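Local coordinates for putative branched-chain amino acid transport system substrate-binding protein (Rhodopseudomonas palustris, PDB 3TX6), which probably serves as the periplasmic solute-binding component of an ABC transporter, binding aromatic acids related to p-coumaric acid, at residues A[296-301]-A[310-315]. Numbering follows the deposited sequence.
Sequences RVVPVA and QEFREA
Ala-301 meets Phe-312 and Ala-315 at once, its methyl lodged between the aromatic ring and the second methyl. The contact is wholly apolar, with no hydrogen bond between 296-301 and 310-315. Ala-301 CB lies 3.6 Å from Phe-312 CE1, approaching the ring obliquely; Phe-312 CD1 also lies beside this methyl, and CE1 comes near the carbonyl carbon of Ala-301. The Phe-312 side chain leaves its helix with CG anti to the backbone N (chi1 -168°), which carries the ring across to the other helix. Val-298 adds a looser touch: its CG1 stands 4.2 Å from Phe-312 CZ, at the ring edge and near its plane.

The two alanines make the methyl-to-methyl part: Ala-301 CB and Ala-315 CB both point across the gap and stand 3.8 Å apart, and their CA atoms come within 4.8 Å. Although the axes of the short segments keep 9.4 Å between them, small residues let the backbones draw near at this point. In the periplasmic binding protein fold this is the packing of two consecutive helices of one lobe, 282-304 and the following 310-322; the short segments run at 133°, closer to antiparallel than to perpendicular. It lies at an outer end of that lobe, well away from the bound 3-(4-hydroxy-phenyl)pyruvic acid.

Further packing extends the seam: Ala-301 also touches Ile-316, Ala-315 touches Thr-304, and Val-298 rests on Ile-38 of strand 37-38. Helix 282-304 is kinked at Pro-299, whose N has no bond to the preceding turn, while at the start of helix 310-322 Thr-309 OG1 receives a hydrogen bond from Phe-312 N.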
ATOM      1  N   ARG A 296       1.473  19.425   3.538  1.00 16.18           N
ATOM      2  CA  ARG A 296       2.857  19.952   3.524  1.00 16.61           C
ATOM      3  C   ARG A 296       3.186  20.633   2.201  1.00 16.81           C
ATOM      4  O   ARG A 296       3.764  21.737   2.202  1.00 19.02           O
ATOM      5  CB  ARG A 296       3.918  18.835   3.708  1.00 20.51           C
ATOM      6  CG  ARG A 296       4.137  18.438   5.130  1.00 27.28           C
ATOM      7  CD  ARG A 296       4.908  19.484   5.930  1.00 22.82           C
ATOM      8  NE  ARG A 296       6.298  19.726   5.566  1.00 24.66           N
ATOM      9  CZ  ARG A 296       7.367  19.040   6.014  1.00 22.69           C
ATOM     10  NH1 ARG A 296       7.263  18.000   6.818  1.00 22.41           N
ATOM     11  NH2 ARG A 296       8.564  19.396   5.625  1.00 21.46           N
ATOM     12  N   VAL A 297       2.849  19.990   1.073  1.00 15.82           N
ATOM     13  CA  VAL A 297       3.412  20.463  -0.177  1.00 14.99           C
ATOM     14  C   VAL A 297       2.540  21.557  -0.830  1.00 15.81           C
ATOM     15  O   VAL A 297       3.037  22.421  -1.537  1.00 17.74           O
ATOM     16  CB  VAL A 297       3.696  19.354  -1.196  1.00 15.74           C
ATOM     17  CG1 VAL A 297       4.782  18.392  -0.720  1.00 17.74           C
ATOM     18  CG2 VAL A 297       2.454  18.635  -1.687  1.00 16.49           C
ATOM     19  N   VAL A 298       1.237  21.506  -0.641  1.00 14.05           N
ATOM     20  CA  VAL A 298       0.355  22.509  -1.247  1.00 15.43           C
ATOM     21  C   VAL A 298       0.672  23.935  -0.750  1.00 16.06           C
ATOM     22  O   VAL A 298       0.713  24.855  -1.576  1.00 16.64           O
ATOM     23  CB  VAL A 298      -1.144  22.127  -1.068  1.00 16.73           C
ATOM     24  CG1 VAL A 298      -2.064  23.344  -1.340  1.00 20.24           C
ATOM     25  CG2 VAL A 298      -1.486  20.913  -1.958  1.00 19.45           C
ATOM     26  N   PRO A 299       0.844  24.143   0.583  1.00 16.11           N
ATOM     27  CA  PRO A 299       1.184  25.546   0.953  1.00 16.32           C
ATOM     28  C   PRO A 299       2.470  26.055   0.299  1.00 17.58           C
ATOM     29  O   PRO A 299       2.551  27.215  -0.050  1.00 19.23           O
ATOM     30  CB  PRO A 299       1.274  25.507   2.493  1.00 17.12           C
ATOM     31  CG  PRO A 299       0.384  24.337   2.869  1.00 16.32           C
ATOM     32  CD  PRO A 299       0.584  23.306   1.769  1.00 16.77           C
ATOM     33  N   VAL A 300       3.446  25.171   0.085  1.00 15.30           N
ATOM     34  CA  VAL A 300       4.661  25.544  -0.615  1.00 15.95           C
ATOM     35  C   VAL A 300       4.349  25.986  -2.060  1.00 14.52           C
ATOM     36  O   VAL A 300       4.771  27.088  -2.492  1.00 16.57           O
ATOM     37  CB  VAL A 300       5.716  24.416  -0.594  1.00 17.69           C
ATOM     38  CG1 VAL A 300       6.950  24.791  -1.433  1.00 18.25           C
ATOM     39  CG2 VAL A 300       6.104  24.063   0.830  1.00 20.43           C
ATOM     40  N   ALA A 301       3.567  25.168  -2.747  1.00 15.54           N
ATOM     41  CA  ALA A 301       3.160  25.457  -4.104  1.00 13.08           C
ATOM     42  C   ALA A 301       2.353  26.773  -4.159  1.00 14.52           C
ATOM     43  O   ALA A 301       2.540  27.593  -5.081  1.00 16.68           O
ATOM     44  CB  ALA A 301       2.386  24.265  -4.716  1.00 15.15           C
ATOM     45  N   GLN A 310      -0.456  24.811 -14.814  1.00 18.96           N
ATOM     46  CA  GLN A 310       0.723  23.962 -14.916  1.00 16.86           C
ATOM     47  C   GLN A 310       1.802  24.362 -13.909  1.00 17.43           C
ATOM     48  O   GLN A 310       2.516  23.498 -13.414  1.00 18.46           O
ATOM     49  CB  GLN A 310       1.299  23.869 -16.350  1.00 19.42           C
ATOM     50  CG  GLN A 310       2.340  22.735 -16.510  1.00 23.02           C
ATOM     51  CD  GLN A 310       1.794  21.329 -16.175  1.00 25.22           C
ATOM     52  OE1 GLN A 310       0.641  21.007 -16.492  1.00 31.75           O
ATOM     53  NE2 GLN A 310       2.627  20.485 -15.559  1.00 19.54           N
ATOM     54  N   GLU A 311       1.961  25.664 -13.695  1.00 18.23           N
ATOM     55  CA  GLU A 311       2.943  26.168 -12.737  1.00 18.39           C
ATOM     56  C   GLU A 311       2.703  25.591 -11.330  1.00 17.32           C
ATOM     57  O   GLU A 311       3.650  25.280 -10.618  1.00 16.32           O
ATOM     58  CB  GLU A 311       2.946  27.692 -12.711  1.00 21.66           C
ATOM     59  CG  GLU A 311       3.456  28.290 -14.002  1.00 27.39           C
ATOM     60  CD  GLU A 311       2.366  28.645 -15.017  1.00 35.62           C
ATOM     61  OE1 GLU A 311       1.338  27.949 -15.196  1.00 28.16           O
ATOM     62  OE2 GLU A 311       2.545  29.684 -15.656  1.00 49.82           O
ATOM     63  N   PHE A 312       1.434  25.419 -10.973  1.00 17.23           N
ATOM     64  CA  PHE A 312       1.078  24.814  -9.682  1.00 16.84           C
ATOM     65  C   PHE A 312       1.436  23.334  -9.621  1.00 15.36           C
ATOM     66  O   PHE A 312       2.027  22.865  -8.651  1.00 15.62           O
ATOM     67  CB  PHE A 312      -0.382  25.023  -9.415  1.00 16.44           C
ATOM     68  CG  PHE A 312      -0.827  24.700  -8.010  1.00 15.42           C
ATOM     69  CD1 PHE A 312      -0.490  25.489  -6.913  1.00 18.71           C
ATOM     70  CD2 PHE A 312      -1.612  23.580  -7.786  1.00 15.00           C
ATOM     71  CE1 PHE A 312      -0.934  25.123  -5.648  1.00 18.35           C
ATOM     72  CE2 PHE A 312      -2.084  23.265  -6.558  1.00 20.06           C
ATOM     73  CZ  PHE A 312      -1.757  24.039  -5.497  1.00 17.39           C
ATOM     74  N   ARG A 313       1.134  22.615 -10.688  0.50 14.39           N
ATOM     75  CA  ARG A 313       1.502  21.215 -10.776  0.50 13.97           C
ATOM     76  C   ARG A 313       3.023  21.041 -10.678  0.50 13.99           C
ATOM     77  O   ARG A 313       3.516  20.162  -9.949  0.50 14.65           O
ATOM     78  CB  ARG A 313       0.918  20.601 -12.051  0.50 14.36           C
ATOM     79  CG  ARG A 313      -0.611  20.560 -12.035  0.50 15.92           C
ATOM     80  CD  ARG A 313      -1.183  19.728 -13.178  0.50 19.42           C
ATOM     81  NE  ARG A 313      -0.975  20.327 -14.496  0.50 25.47           N
ATOM     82  CZ  ARG A 313      -1.813  21.195 -15.060  0.50 23.59           C
ATOM     83  NH1 ARG A 313      -2.905  21.535 -14.439  0.50 26.38           N
ATOM     84  NH2 ARG A 313      -1.577  21.684 -16.260  0.50 26.48           N
ATOM     85  N   GLU A 314       3.764  21.899 -11.371  1.00 14.67           N
ATOM     86  CA  GLU A 314       5.205  21.863 -11.304  1.00 15.39           C
ATOM     87  C   GLU A 314       5.706  22.194  -9.892  1.00 15.31           C
ATOM     88  O   GLU A 314       6.627  21.566  -9.401  1.00 16.21           O
ATOM     89  CB  GLU A 314       5.790  22.808 -12.360  1.00 16.64           C
ATOM     90  CG  GLU A 314       7.291  22.950 -12.316  1.00 19.77           C
ATOM     91  CD  GLU A 314       8.041  21.718 -12.783  1.00 18.50           C
ATOM     92  OE1 GLU A 314       7.433  20.728 -13.226  1.00 20.19           O
ATOM     93  OE2 GLU A 314       9.287  21.774 -12.756  1.00 25.34           O
ATOM     94  N   ALA A 315       5.101  23.172  -9.238  1.00 14.39           N
ATOM     95  CA  ALA A 315       5.527  23.577  -7.885  1.00 14.37           C
ATOM     96  C   ALA A 315       5.223  22.454  -6.882  1.00 15.69           C
ATOM     97  O   ALA A 315       6.001  22.245  -5.951  1.00 15.77           O
ATOM     98  CB  ALA A 315       4.878  24.888  -7.453  1.00 16.38           C
TER